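Local atomic coordinates of uncharacterized protein (Azotobacter vinelandii, PDB entry 6RK0), a protein that probably acts as a low-potential terminal oxidase, a flavocytochrome carrying FAD and heme b that is associated with the iron-only nitrogenase of this nitrogen-fixing bacterium. Residues R78-Q86 with L117-D125; V99-N110 with R174-Y185. One frame throughout, in Å; residues are numbered along the deposited sequence.

Contact 1. Residues R78-Q86 with L117-D125; sequences RLFKALEHQ and LGRAELISD. With FAD (flavin-adenine dinucleotide), chain F.
A single water links Leu83, Gln86 and Ala120: it donates to Leu83 O and Gln86 O, and it accepts from Ala120 N at 2.8 Å. The three bonds tie the chain that follows helix 78-82 to the link between strands 108-118 and 121-122, in an FMN-binding split barrel of the pyridoxamine 5'-phosphate oxidase family. Next to this water the packing is apolar. The two methyls of Leu122 have different neighbours: CD2 lies in the plane of the Phe80 ring, at its edge, 3.8 Å from Phe80 CD1, and also meets Leu83 CD1, while CD1 meets the carbonyl O of Phe80 and lies 3.6 Å from Glu84 CD. A second water accepts from Leu122 N and donates to Glu84 OE2. On the outer side, Arg119 bends at chi2 (65°) and chi3 (55°), which folds its guanidinium back over the peptide of His85 and Gln86. Gln86 N, under the centre of that face, has no hydrogen-bond partner. NH1 of Arg119 makes only a weak bond to Glu84 O, and the stronger polar partner of the side chain is Asp87, through a salt bridge at NE. At the start of helix 78-82, Arg78 binds FAD and makes a cation-pi contact with Phe56. Its NE donates in the guanidinium plane to O2P of the FAD phosphate at 2.8 Å (161°), and FAD O5B sits over one guanidinium face.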
loop_
_atom_site.group_PDB
_atom_site.type_symbol
_atom_site.label_atom_id
_atom_site.label_comp_id
_atom_site.label_asym_id
_atom_site.label_seq_id
_atom_site.Cartn_x
_atom_site.Cartn_y
_atom_site.Cartn_z
ATOM N N ARG A 78 12.616 -11.286 -11.542
ATOM C CA ARG A 78 13.676 -10.271 -11.540
ATOM C C ARG A 78 13.962 -9.726 -10.151
ATOM O O ARG A 78 15.110 -9.354 -9.871
ATOM C CB ARG A 78 13.348 -9.141 -12.530
ATOM C CG ARG A 78 12.134 -8.320 -12.186
ATOM C CD ARG A 78 12.071 -7.121 -13.106
ATOM N NE ARG A 78 10.976 -6.258 -12.758
ATOM C CZ ARG A 78 10.830 -5.056 -13.297
ATOM N NH1 ARG A 78 11.688 -4.598 -14.217
ATOM N NH2 ARG A 78 9.845 -4.278 -12.906
ATOM N N LEU A 79 12.947 -9.620 -9.280
ATOM C CA LEU A 79 13.196 -9.060 -7.950
ATOM C C LEU A 79 14.186 -9.932 -7.187
ATOM O O LEU A 79 15.094 -9.445 -6.497
ATOM C CB LEU A 79 11.876 -8.967 -7.189
ATOM C CG LEU A 79 11.960 -8.443 -5.767
ATOM C CD1 LEU A 79 12.491 -7.039 -5.705
ATOM C CD2 LEU A 79 10.590 -8.510 -5.112
ATOM N N PHE A 80 13.994 -11.247 -7.281
ATOM C CA PHE A 80 14.792 -12.195 -6.520
ATOM C C PHE A 80 16.225 -12.224 -7.004
ATOM O O PHE A 80 17.146 -12.394 -6.205
ATOM C CB PHE A 80 14.086 -13.551 -6.539
ATOM C CG PHE A 80 12.730 -13.460 -5.901
ATOM C CD1 PHE A 80 12.622 -13.383 -4.519
ATOM C CD2 PHE A 80 11.589 -13.288 -6.693
ATOM C CE1 PHE A 80 11.392 -13.161 -3.937
ATOM C CE2 PHE A 80 10.382 -13.044 -6.115
ATOM C CZ PHE A 80 10.265 -12.984 -4.741
ATOM N N LYS A 81 16.456 -11.983 -8.286
ATOM C CA LYS A 81 17.827 -11.793 -8.758
ATOM C C LYS A 81 18.417 -10.464 -8.276
ATOM O O LYS A 81 19.559 -10.394 -7.809
ATOM C CB LYS A 81 17.852 -11.876 -10.279
ATOM C CG LYS A 81 19.240 -11.695 -10.816
ATOM C CD LYS A 81 19.305 -11.853 -12.327
ATOM C CE LYS A 81 20.737 -11.633 -12.820
ATOM N NZ LYS A 81 20.860 -11.803 -14.294
ATOM N N ALA A 82 17.648 -9.403 -8.344
ATOM C CA ALA A 82 18.178 -8.085 -8.040
ATOM C C ALA A 82 18.477 -7.881 -6.561
ATOM O O ALA A 82 19.404 -7.145 -6.210
ATOM C CB ALA A 82 17.232 -7.020 -8.563
ATOM N N LEU A 83 17.741 -8.532 -5.671
ATOM C CA LEU A 83 17.909 -8.233 -4.252
ATOM C C LEU A 83 19.229 -8.759 -3.704
ATOM O O LEU A 83 19.669 -8.299 -2.653
ATOM C CB LEU A 83 16.690 -8.679 -3.448
ATOM C CG LEU A 83 16.401 -10.163 -3.407
ATOM C CD1 LEU A 83 17.306 -10.914 -2.444
ATOM C CD2 LEU A 83 14.909 -10.423 -2.970
ATOM N N GLU A 84 19.896 -9.668 -4.405
ATOM C CA GLU A 84 21.108 -10.219 -3.817
ATOM C C GLU A 84 22.254 -9.209 -3.765
ATOM O O GLU A 84 23.203 -9.389 -2.995
ATOM C CB GLU A 84 21.500 -11.509 -4.540
ATOM C CG GLU A 84 20.515 -12.639 -4.258
ATOM C CD GLU A 84 21.069 -13.997 -4.617
ATOM O OE1 GLU A 84 21.198 -14.268 -5.829
ATOM O OE2 GLU A 84 21.380 -14.781 -3.690
ATOM N N HIS A 85 22.185 -8.158 -4.558
ATOM C CA HIS A 85 23.314 -7.256 -4.731
ATOM C C HIS A 85 23.007 -5.797 -4.393
ATOM O O HIS A 85 23.775 -4.909 -4.774
ATOM C CB HIS A 85 23.856 -7.391 -6.149
ATOM C CG HIS A 85 24.207 -8.804 -6.510
ATOM N ND1 HIS A 85 25.209 -9.503 -5.873
ATOM C CD2 HIS A 85 23.664 -9.660 -7.409
ATOM C CE1 HIS A 85 25.282 -10.723 -6.377
ATOM N NE2 HIS A 85 24.355 -10.843 -7.311
ATOM N N GLN A 86 21.933 -5.527 -3.657
ATOM C CA GLN A 86 21.625 -4.153 -3.264
ATOM C C GLN A 86 20.813 -4.162 -1.981
ATOM O O GLN A 86 20.025 -5.075 -1.738
ATOM C CB GLN A 86 20.847 -3.413 -4.357
ATOM C CG GLN A 86 19.461 -3.976 -4.579
ATOM C CD GLN A 86 18.741 -3.228 -5.677
ATOM O OE1 GLN A 86 18.124 -2.168 -5.428
ATOM N NE2 GLN A 86 18.865 -3.697 -6.910
ATOM N N LEU A 117 15.002 -1.787 6.253
ATOM C CA LEU A 117 16.085 -1.569 5.306
ATOM C C LEU A 117 17.124 -2.677 5.419
ATOM O O LEU A 117 17.358 -3.223 6.505
ATOM C CB LEU A 117 16.803 -0.249 5.600
ATOM C CG LEU A 117 15.933 0.996 5.507
ATOM C CD1 LEU A 117 16.782 2.212 5.532
ATOM C CD2 LEU A 117 14.908 1.004 4.336
ATOM N N GLY A 118 17.781 -2.948 4.306
ATOM C CA GLY A 118 18.983 -3.765 4.358
ATOM C C GLY A 118 19.066 -4.758 3.231
ATOM O O GLY A 118 18.432 -4.633 2.186
ATOM N N ARG A 119 19.908 -5.763 3.448
ATOM C CA ARG A 119 20.230 -6.732 2.415
ATOM C C ARG A 119 19.399 -7.987 2.664
ATOM O O ARG A 119 19.607 -8.699 3.657
ATOM C CB ARG A 119 21.725 -7.046 2.431
ATOM C CG ARG A 119 22.208 -7.884 1.267
ATOM C CD ARG A 119 22.089 -7.187 -0.065
ATOM N NE ARG A 119 22.760 -5.896 -0.108
ATOM C CZ ARG A 119 23.923 -5.672 -0.717
ATOM N NH1 ARG A 119 24.582 -6.663 -1.325
ATOM N NH2 ARG A 119 24.413 -4.426 -0.718
ATOM N N ALA A 120 18.467 -8.259 1.757
ATOM C CA ALA A 120 17.671 -9.461 1.826
ATOM C C ALA A 120 18.504 -10.656 1.368
ATOM O O ALA A 120 19.544 -10.517 0.720
ATOM C CB ALA A 120 16.431 -9.292 0.952
ATOM N N GLU A 121 18.009 -11.841 1.711
ATOM C CA GLU A 121 18.674 -13.102 1.442
ATOM C C GLU A 121 17.695 -14.087 0.839
ATOM O O GLU A 121 16.554 -14.176 1.294
ATOM C CB GLU A 121 19.194 -13.730 2.775
ATOM C CG GLU A 121 20.107 -12.782 3.568
ATOM C CD GLU A 121 20.468 -13.281 4.963
ATOM O OE1 GLU A 121 20.237 -14.477 5.296
ATOM O OE2 GLU A 121 21.002 -12.448 5.746
ATOM N N LEU A 122 18.134 -14.837 -0.165
ATOM C CA LEU A 122 17.282 -15.881 -0.734
ATOM C C LEU A 122 17.459 -17.185 0.027
ATOM O O LEU A 122 18.548 -17.514 0.484
ATOM C CB LEU A 122 17.645 -16.200 -2.172
ATOM C CG LEU A 122 17.412 -15.090 -3.163
ATOM C CD1 LEU A 122 17.808 -15.576 -4.552
ATOM C CD2 LEU A 122 15.974 -14.522 -3.142
ATOM N N ILE A 123 16.382 -17.952 0.126
ATOM C CA ILE A 123 16.477 -19.297 0.686
ATOM C C ILE A 123 16.828 -20.252 -0.450
ATOM O O ILE A 123 16.011 -20.501 -1.332
ATOM C CB ILE A 123 15.162 -19.700 1.355
ATOM C CG1 ILE A 123 14.782 -18.714 2.442
ATOM C CG2 ILE A 123 15.271 -21.122 1.886
ATOM C CD1 ILE A 123 13.595 -19.091 3.193
ATOM N N SER A 124 18.026 -20.809 -0.425
ATOM C CA SER A 124 18.428 -21.768 -1.457
ATOM C C SER A 124 18.132 -23.211 -1.085
ATOM O O SER A 124 18.070 -24.071 -1.969
ATOM C CB SER A 124 19.915 -21.607 -1.790
ATOM O OG SER A 124 20.693 -21.802 -0.631
ATOM N N ASP A 125 17.964 -23.486 0.197
ATOM C CA ASP A 125 17.684 -24.832 0.677
ATOM C C ASP A 125 16.195 -25.144 0.460
ATOM O O ASP A 125 15.314 -24.482 1.030
ATOM C CB ASP A 125 18.042 -24.859 2.151
ATOM C CG ASP A 125 17.829 -26.189 2.748
ATOM O OD1 ASP A 125 16.785 -26.829 2.464
ATOM O OD2 ASP A 125 18.693 -26.595 3.534
HETATM P PA FAD F . 7.646 -8.215 -14.589
HETATM O O1A FAD F . 6.518 -8.736 -15.388
HETATM O O2A FAD F . 9.004 -8.726 -14.860
HETATM O O5B FAD F . 7.663 -6.626 -14.636
HETATM C C5B FAD F . 7.701 -5.956 -15.916
HETATM C C4B FAD F . 6.837 -4.738 -15.862
HETATM O O4B FAD F . 5.468 -5.113 -15.588
HETATM C C3B FAD F . 7.169 -3.754 -14.744
HETATM O O3B FAD F . 8.299 -2.941 -15.046
HETATM C C2B FAD F . 5.850 -2.988 -14.607
HETATM O O2B FAD F . 5.770 -1.977 -15.597
HETATM C C1B FAD F . 4.805 -4.078 -14.884
HETATM N N9A FAD F . 4.248 -4.646 -13.652
HETATM C C8A FAD F . 4.759 -5.663 -12.901
HETATM N N7A FAD F . 4.068 -5.906 -11.813
HETATM C C5A FAD F . 3.033 -4.979 -11.853
HETATM C C6A FAD F . 1.962 -4.712 -10.977
HETATM N N6A FAD F . 1.747 -5.360 -9.821
HETATM N N1A FAD F . 1.133 -3.691 -11.304
HETATM C C2A FAD F . 1.349 -3.012 -12.438
HETATM N N3A FAD F . 2.329 -3.182 -13.337
HETATM C C4A FAD F . 3.137 -4.185 -12.977
HETATM N N1 FAD F . 3.791 -11.178 -6.519
HETATM C C2 FAD F . 4.462 -12.216 -5.933
HETATM O O2 FAD F . 5.370 -12.807 -6.518
HETATM N N3 FAD F . 4.143 -12.610 -4.665
HETATM C C4 FAD F . 3.166 -12.029 -3.881
HETATM O O4 FAD F . 2.988 -12.394 -2.714
HETATM C C4X FAD F . 2.414 -10.975 -4.534
HETATM N N5 FAD F . 1.412 -10.404 -3.860
HETATM C C5X FAD F . 0.777 -9.313 -4.458
HETATM C C6 FAD F . -0.234 -8.646 -3.754
HETATM C C7 FAD F . -0.886 -7.542 -4.305
HETATM C C7M FAD F . -1.985 -6.862 -3.532
HETATM C C8 FAD F . -0.539 -7.114 -5.596
HETATM C C8M FAD F . -1.180 -5.911 -6.224
HETATM C C9 FAD F . 0.445 -7.798 -6.314
HETATM C C9A FAD F . 1.101 -8.900 -5.765
HETATM N N10 FAD F . 2.092 -9.621 -6.467
HETATM C C10 FAD F . 2.808 -10.607 -5.852
HETATM C "C1'" FAD F . 2.487 -9.270 -7.841
HETATM C "C2'" FAD F . 3.699 -8.348 -7.883
HETATM O "O2'" FAD F . 3.298 -7.013 -7.610
HETATM C "C3'" FAD F . 4.371 -8.392 -9.254
HETATM O "O3'" FAD F . 3.420 -8.025 -10.249
HETATM C "C4'" FAD F . 4.965 -9.751 -9.607
HETATM O "O4'" FAD F . 5.757 -10.230 -8.515
HETATM C "C5'" FAD F . 5.787 -9.697 -10.870
HETATM O "O5'" FAD F . 6.834 -8.705 -10.696
HETATM P P FAD F . 8.043 -8.650 -11.690
HETATM O O1P FAD F . 8.769 -9.971 -11.741
HETATM O O2P FAD F . 8.838 -7.420 -11.343
HETATM O O3P FAD F . 7.275 -8.412 -13.068
HETATM O O HOH W 1 18.313 -6.956 -0.708
HETATM O O HOH W 2 20.838 -14.453 -1.030
#

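Contact 2. Residues V99-N110 with R174-Y185; sequences VIARSAYNFNCN and RTGPPLDDEEDY. With HEM (protoporphyrin IX containing Fe), chain H.
A salt bridge and a backbone bond join Arg102 to Asp180. OD2 of Asp180 accepts twice: from Arg102 N on its syn side, at 2.9 Å, and on its anti side from Arg102 NH1 at 2.8 Å, the salt bridge, with guanidinium and carboxylate planes 87° apart. CE1 of Tyr185 lies over one guanidinium face, toward its rim, with the two planes 36° apart, and Asp206 of the second subunit gives NH1 another salt bridge. Hydrogen bonds of side-chain amides come next. Asn110 works both ways: OD1 accepts from Arg174 NH1 (2.8 Å), while ND2 donates on a lone pair of Gly176 O (3.0 Å). Arg174 also grips Pro177 O end-on with NH1 and NH2; the bonds to Asn110 OD1 and Pro177 O, both in its plane, fix the rotation of its flat group. Asn106 ND2 reaches Asp181 OD1 from above the carboxylate plane. Segment 99-110 is the end of a beta hairpin of the split barrel, the loop and flanking ends of strands 88-100 and 108-118, in which Val99 and Asn108 form a hydrogen-bonded antiparallel pair; the chain leaving strand 169-174 runs along it. Apolar contact comes from Val99 and Pro178: Val99, its CG1 anti to the backbone N (chi1 177°), sets that methyl 3.7 Å from Pro178 CB, and CG1 also lies over a face of the Arg174 guanidinium. Water-mediated links include one molecule bonded to Ser103 OG, Asn106 ND2, Asp180 OD1, Asp181 N and Asp184 OD2, the last also salt-bridged to Arg149 of the second subunit. Another water binds the heme iron at 2.1 Å and donates to Tyr105 O and Phe107 O.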
loop_
_atom_site.group_PDB
_atom_site.type_symbol
_atom_site.label_atom_id
_atom_site.label_comp_id
_atom_site.label_asym_id
_atom_site.label_seq_id
_atom_site.Cartn_x
_atom_site.Cartn_y
_atom_site.Cartn_z
ATOM N N VAL A 99 -7.950 12.765 8.651
ATOM C CA VAL A 99 -7.956 13.751 9.728
ATOM C C VAL A 99 -8.328 15.110 9.121
ATOM O O VAL A 99 -7.590 15.666 8.286
ATOM C CB VAL A 99 -6.594 13.786 10.443
ATOM C CG1 VAL A 99 -6.591 14.872 11.520
ATOM C CG2 VAL A 99 -6.248 12.436 11.061
ATOM N N ILE A 100 -9.507 15.605 9.512
ATOM C CA ILE A 100 -10.109 16.825 8.999
ATOM C C ILE A 100 -9.849 17.931 10.021
ATOM O O ILE A 100 -10.354 17.896 11.150
ATOM C CB ILE A 100 -11.614 16.624 8.813
ATOM C CG1 ILE A 100 -11.883 15.513 7.782
ATOM C CG2 ILE A 100 -12.298 17.915 8.392
ATOM C CD1 ILE A 100 -13.279 14.989 7.742
ATOM N N ALA A 101 -9.029 18.903 9.639
ATOM C CA ALA A 101 -8.630 19.999 10.504
ATOM C C ALA A 101 -9.359 21.281 10.102
ATOM O O ALA A 101 -10.037 21.354 9.080
ATOM C CB ALA A 101 -7.134 20.196 10.434
ATOM N N ARG A 102 -9.188 22.331 10.917
ATOM C CA ARG A 102 -9.752 23.650 10.644
ATOM C C ARG A 102 -9.020 24.378 9.536
ATOM O O ARG A 102 -9.611 25.263 8.911
ATOM C CB ARG A 102 -9.728 24.476 11.933
ATOM C CG ARG A 102 -10.592 23.920 13.018
ATOM C CD ARG A 102 -10.159 24.355 14.418
ATOM N NE ARG A 102 -10.987 23.756 15.441
ATOM C CZ ARG A 102 -10.909 22.487 15.833
ATOM N NH1 ARG A 102 -9.889 21.710 15.431
ATOM N NH2 ARG A 102 -11.786 22.002 16.699
ATOM N N SER A 103 -7.744 24.067 9.315
ATOM C CA SER A 103 -6.985 24.592 8.189
ATOM C C SER A 103 -6.577 23.452 7.276
ATOM O O SER A 103 -6.287 22.337 7.742
ATOM C CB SER A 103 -5.747 25.375 8.644
ATOM O OG SER A 103 -4.727 24.501 9.101
ATOM N N ALA A 104 -6.510 23.743 5.978
ATOM C CA ALA A 104 -6.083 22.739 5.012
ATOM C C ALA A 104 -4.688 22.206 5.333
ATOM O O ALA A 104 -4.423 21.003 5.220
ATOM C CB ALA A 104 -6.129 23.351 3.621
ATOM N N TYR A 105 -3.786 23.102 5.750
ATOM C CA TYR A 105 -2.409 22.761 6.029
ATOM C C TYR A 105 -2.310 21.671 7.091
ATOM O O TYR A 105 -1.340 20.913 7.075
ATOM C CB TYR A 105 -1.717 24.038 6.527
ATOM C CG TYR A 105 -0.249 23.960 6.783
ATOM C CD1 TYR A 105 0.669 23.998 5.730
ATOM C CD2 TYR A 105 0.253 23.923 8.070
ATOM C CE1 TYR A 105 2.022 24.028 5.931
ATOM C CE2 TYR A 105 1.632 23.932 8.294
ATOM C CZ TYR A 105 2.508 23.987 7.213
ATOM O OH TYR A 105 3.897 24.008 7.398
ATOM N N ASN A 106 -3.252 21.620 8.048
ATOM C CA ASN A 106 -3.208 20.618 9.097
ATOM C C ASN A 106 -4.152 19.425 8.866
ATOM O O ASN A 106 -4.309 18.595 9.773
ATOM C CB ASN A 106 -3.420 21.281 10.451
ATOM C CG ASN A 106 -2.167 21.929 10.932
ATOM O OD1 ASN A 106 -1.105 21.303 10.935
ATOM N ND2 ASN A 106 -2.258 23.177 11.372
ATOM N N PHE A 107 -4.710 19.266 7.671
ATOM C CA PHE A 107 -5.315 17.974 7.345
ATOM C C PHE A 107 -4.236 16.893 7.439
ATOM O O PHE A 107 -3.033 17.150 7.307
ATOM C CB PHE A 107 -5.913 17.973 5.926
ATOM C CG PHE A 107 -7.347 18.419 5.861
ATOM C CD1 PHE A 107 -7.750 19.633 6.402
ATOM C CD2 PHE A 107 -8.314 17.611 5.260
ATOM C CE1 PHE A 107 -9.086 20.049 6.327
ATOM C CE2 PHE A 107 -9.651 18.021 5.190
ATOM C CZ PHE A 107 -10.005 19.239 5.735
ATOM N N ASN A 108 -4.669 15.658 7.674
ATOM C CA ASN A 108 -3.674 14.631 7.889
ATOM C C ASN A 108 -4.342 13.284 7.738
ATOM O O ASN A 108 -5.489 13.182 7.269
ATOM C CB ASN A 108 -2.965 14.846 9.241
ATOM C CG ASN A 108 -1.508 14.502 9.176
ATOM O OD1 ASN A 108 -1.134 13.339 9.083
ATOM N ND2 ASN A 108 -0.668 15.510 9.188
ATOM N N CYS A 109 -3.638 12.234 8.137
ATOM C CA CYS A 109 -4.271 10.930 8.215
ATOM C C CYS A 109 -3.711 10.200 9.419
ATOM O O CYS A 109 -2.570 10.421 9.826
ATOM C CB CYS A 109 -4.115 10.083 6.948
ATOM S SG CYS A 109 -2.460 9.383 6.713
ATOM N N ASN A 110 -4.544 9.354 9.999
ATOM C CA ASN A 110 -4.069 8.411 11.008
ATOM C C ASN A 110 -3.560 7.190 10.265
ATOM O O ASN A 110 -4.109 6.789 9.229
ATOM C CB ASN A 110 -5.158 8.084 12.010
ATOM C CG ASN A 110 -5.374 9.241 12.972
ATOM O OD1 ASN A 110 -4.406 9.981 13.264
ATOM N ND2 ASN A 110 -6.584 9.413 13.463
ATOM N N ARG A 174 0.432 7.670 13.646
ATOM C CA ARG A 174 -0.432 8.761 14.076
ATOM C C ARG A 174 -1.779 8.187 14.455
ATOM O O ARG A 174 -2.343 7.377 13.702
ATOM C CB ARG A 174 -0.621 9.842 13.013
ATOM C CG ARG A 174 -1.236 11.116 13.610
ATOM C CD ARG A 174 -1.900 11.978 12.537
ATOM N NE ARG A 174 -2.252 13.305 13.036
ATOM C CZ ARG A 174 -3.306 13.590 13.803
ATOM N NH1 ARG A 174 -4.237 12.686 14.083
ATOM N NH2 ARG A 174 -3.433 14.850 14.255
ATOM N N THR A 175 -2.295 8.634 15.600
ATOM C CA THR A 175 -3.629 8.318 16.072
ATOM C C THR A 175 -4.308 9.605 16.552
ATOM O O THR A 175 -3.648 10.609 16.786
ATOM C CB THR A 175 -3.616 7.314 17.251
ATOM O OG1 THR A 175 -2.906 7.887 18.364
ATOM C CG2 THR A 175 -2.944 5.985 16.888
ATOM N N GLY A 176 -5.617 9.525 16.761
ATOM C CA GLY A 176 -6.347 10.551 17.487
ATOM C C GLY A 176 -6.822 11.716 16.647
ATOM O O GLY A 176 -6.788 11.701 15.411
ATOM N N PRO A 177 -7.280 12.769 17.338
ATOM C CA PRO A 177 -7.969 13.874 16.666
ATOM C C PRO A 177 -7.016 14.756 15.872
ATOM O O PRO A 177 -5.775 14.674 15.977
ATOM C CB PRO A 177 -8.630 14.663 17.831
ATOM C CG PRO A 177 -8.604 13.760 18.979
ATOM C CD PRO A 177 -7.440 12.833 18.810
ATOM N N PRO A 178 -7.576 15.708 15.119
ATOM C CA PRO A 178 -6.765 16.735 14.454
ATOM C C PRO A 178 -5.996 17.560 15.476
ATOM O O PRO A 178 -6.400 17.710 16.639
ATOM C CB PRO A 178 -7.798 17.605 13.709
ATOM C CG PRO A 178 -9.057 17.180 14.162
ATOM C CD PRO A 178 -9.003 15.896 14.839
ATOM N N LEU A 179 -4.888 18.130 14.990
ATOM C CA LEU A 179 -4.059 19.064 15.773
ATOM C C LEU A 179 -3.888 20.349 14.969
ATOM O O LEU A 179 -3.031 20.457 14.094
ATOM C CB LEU A 179 -2.716 18.436 16.120
ATOM C CG LEU A 179 -2.804 17.280 17.141
ATOM C CD1 LEU A 179 -1.545 16.454 17.136
ATOM C CD2 LEU A 179 -3.069 17.819 18.541
ATOM N N ASP A 180 -4.733 21.325 15.246
ATOM C CA ASP A 180 -4.691 22.608 14.566
ATOM C C ASP A 180 -3.719 23.555 15.269
ATOM O O ASP A 180 -3.350 23.385 16.437
ATOM C CB ASP A 180 -6.079 23.226 14.513
ATOM C CG ASP A 180 -6.872 22.732 13.307
ATOM O OD1 ASP A 180 -6.425 23.036 12.166
ATOM O OD2 ASP A 180 -7.915 22.059 13.489
ATOM N N ASP A 181 -3.306 24.579 14.534
ATOM C CA ASP A 181 -2.622 25.709 15.175
ATOM C C ASP A 181 -3.527 26.232 16.285
ATOM O O ASP A 181 -4.738 26.370 16.099
ATOM C CB ASP A 181 -2.432 26.837 14.158
ATOM C CG ASP A 181 -1.545 26.494 13.013
ATOM O OD1 ASP A 181 -0.842 25.463 13.004
ATOM O OD2 ASP A 181 -1.538 27.319 12.046
ATOM N N GLU A 182 -2.926 26.573 17.427
ATOM C CA GLU A 182 -3.743 26.986 18.569
ATOM C C GLU A 182 -4.594 28.202 18.256
ATOM O O GLU A 182 -5.708 28.346 18.797
ATOM C CB GLU A 182 -2.866 27.224 19.784
ATOM C CG GLU A 182 -2.462 25.944 20.471
ATOM C CD GLU A 182 -3.645 25.060 20.937
ATOM O OE1 GLU A 182 -4.704 25.586 21.320
ATOM O OE2 GLU A 182 -3.500 23.817 20.925
ATOM N N GLU A 183 -4.087 29.097 17.404
ATOM C CA GLU A 183 -4.880 30.276 17.105
ATOM C C GLU A 183 -6.090 29.992 16.232
ATOM O O GLU A 183 -6.881 30.910 16.036
ATOM C CB GLU A 183 -4.018 31.350 16.469
ATOM C CG GLU A 183 -3.380 30.889 15.191
ATOM C CD GLU A 183 -1.951 30.333 15.361
ATOM O OE1 GLU A 183 -1.653 29.585 16.345
ATOM O OE2 GLU A 183 -1.116 30.654 14.480
ATOM N N ASP A 184 -6.268 28.783 15.703
ATOM C CA ASP A 184 -7.390 28.482 14.821
ATOM C C ASP A 184 -8.606 27.904 15.527
ATOM O O ASP A 184 -9.626 27.661 14.881
ATOM C CB ASP A 184 -6.923 27.524 13.723
ATOM C CG ASP A 184 -5.964 28.173 12.722
ATOM O OD1 ASP A 184 -5.988 29.411 12.578
ATOM O OD2 ASP A 184 -5.211 27.431 12.066
ATOM N N TYR A 185 -8.541 27.700 16.844
ATOM C CA TYR A 185 -9.632 27.025 17.540
ATOM C C TYR A 185 -10.897 27.856 17.700
ATOM O O TYR A 185 -11.910 27.278 18.094
ATOM C CB TYR A 185 -9.142 26.419 18.860
ATOM C CG TYR A 185 -8.432 25.107 18.619
ATOM C CD1 TYR A 185 -9.141 23.909 18.571
ATOM C CD2 TYR A 185 -7.082 25.071 18.345
ATOM C CE1 TYR A 185 -8.515 22.713 18.272
ATOM C CE2 TYR A 185 -6.430 23.895 18.045
ATOM C CZ TYR A 185 -7.146 22.695 18.021
ATOM O OH TYR A 185 -6.492 21.539 17.693
HETATM C CHA HEM H . 2.574 16.705 5.277
HETATM C CHB HEM H . -1.699 14.615 4.706
HETATM C CHC HEM H . -3.395 18.643 2.743
HETATM C CHD HEM H . 0.786 20.846 3.612
HETATM C C1A HEM H . 1.546 15.787 5.301
HETATM C C2A HEM H . 1.678 14.447 5.835
HETATM C C3A HEM H . 0.485 13.851 5.685
HETATM C C4A HEM H . -0.395 14.834 5.042
HETATM C CMA HEM H . 0.002 12.455 6.074
HETATM C CAA HEM H . 2.919 13.858 6.493
HETATM C CBA HEM H . 3.077 14.281 7.961
HETATM C CGA HEM H . 4.057 13.339 8.603
HETATM O O1A HEM H . 3.643 12.492 9.450
HETATM O O2A HEM H . 5.270 13.376 8.273
HETATM C C1B HEM H . -2.554 15.538 4.128
HETATM C C2B HEM H . -3.926 15.274 3.743
HETATM C C3B HEM H . -4.380 16.387 3.188
HETATM C C4B HEM H . -3.313 17.372 3.247
HETATM C CMB HEM H . -4.660 13.958 3.905
HETATM C CAB HEM H . -5.740 16.740 2.584
HETATM C CBB HEM H . -6.849 16.025 2.679
HETATM C C1C HEM H . -2.397 19.604 2.779
HETATM C C2C HEM H . -2.506 20.950 2.295
HETATM C C3C HEM H . -1.386 21.585 2.571
HETATM C C4C HEM H . -0.524 20.624 3.246
HETATM C CMC HEM H . -3.704 21.477 1.528
HETATM C CAC HEM H . -0.980 23.017 2.323
HETATM C CBC HEM H . -1.888 23.995 2.414
HETATM C C1D HEM H . 1.670 19.895 4.082
HETATM C C2D HEM H . 3.053 20.122 4.419
HETATM C C3D HEM H . 3.538 18.966 4.892
HETATM C C4D HEM H . 2.457 18.003 4.854
HETATM C CMD HEM H . 3.801 21.446 4.241
HETATM C CAD HEM H . 4.934 18.713 5.458
HETATM C CBD HEM H . 4.894 18.885 6.996
HETATM C CGD HEM H . 6.296 18.938 7.544
HETATM O O1D HEM H . 6.931 17.856 7.671
HETATM O O2D HEM H . 6.788 20.027 7.909
HETATM N NA HEM H . 0.273 16.018 4.829
HETATM N NB HEM H . -2.204 16.833 3.831
HETATM N NC HEM H . -1.159 19.407 3.350
HETATM N ND HEM H . 1.314 18.591 4.368
HETATM FE FE HEM H . -0.430 17.697 4.065
HETATM O O HOH W 3 -12.897 25.809 15.970
HETATM O O HOH W 4 -4.604 24.847 11.900
HETATM O O HOH W 5 -0.976 18.322 5.980
HETATM O O HOH W 6 -4.134 17.475 12.309
HETATM O O HOH W 7 -0.938 19.126 12.960
#

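In the fold
Both contacts draw on strand 108-118, contact 2 at its beginning and contact 1 at its end, and so stand on opposite sides of the chain's centre, with their own centres about 41 Å apart and their nearest atoms about 18 Å apart. They serve different cofactor sites. In contact 1 Arg78 holds an FAD that Ser170, Ser113 and Lys172 of the second subunit also bind, and the side chain of Phe80 lies about 7 Å from a heme. Contact 2 lines a heme pocket, and the side chain of its Cys109 is about 4 Å from an FAD. The principle is that of pockets shared across a dimer: each chain contributes different parts of its fold to two separate sites.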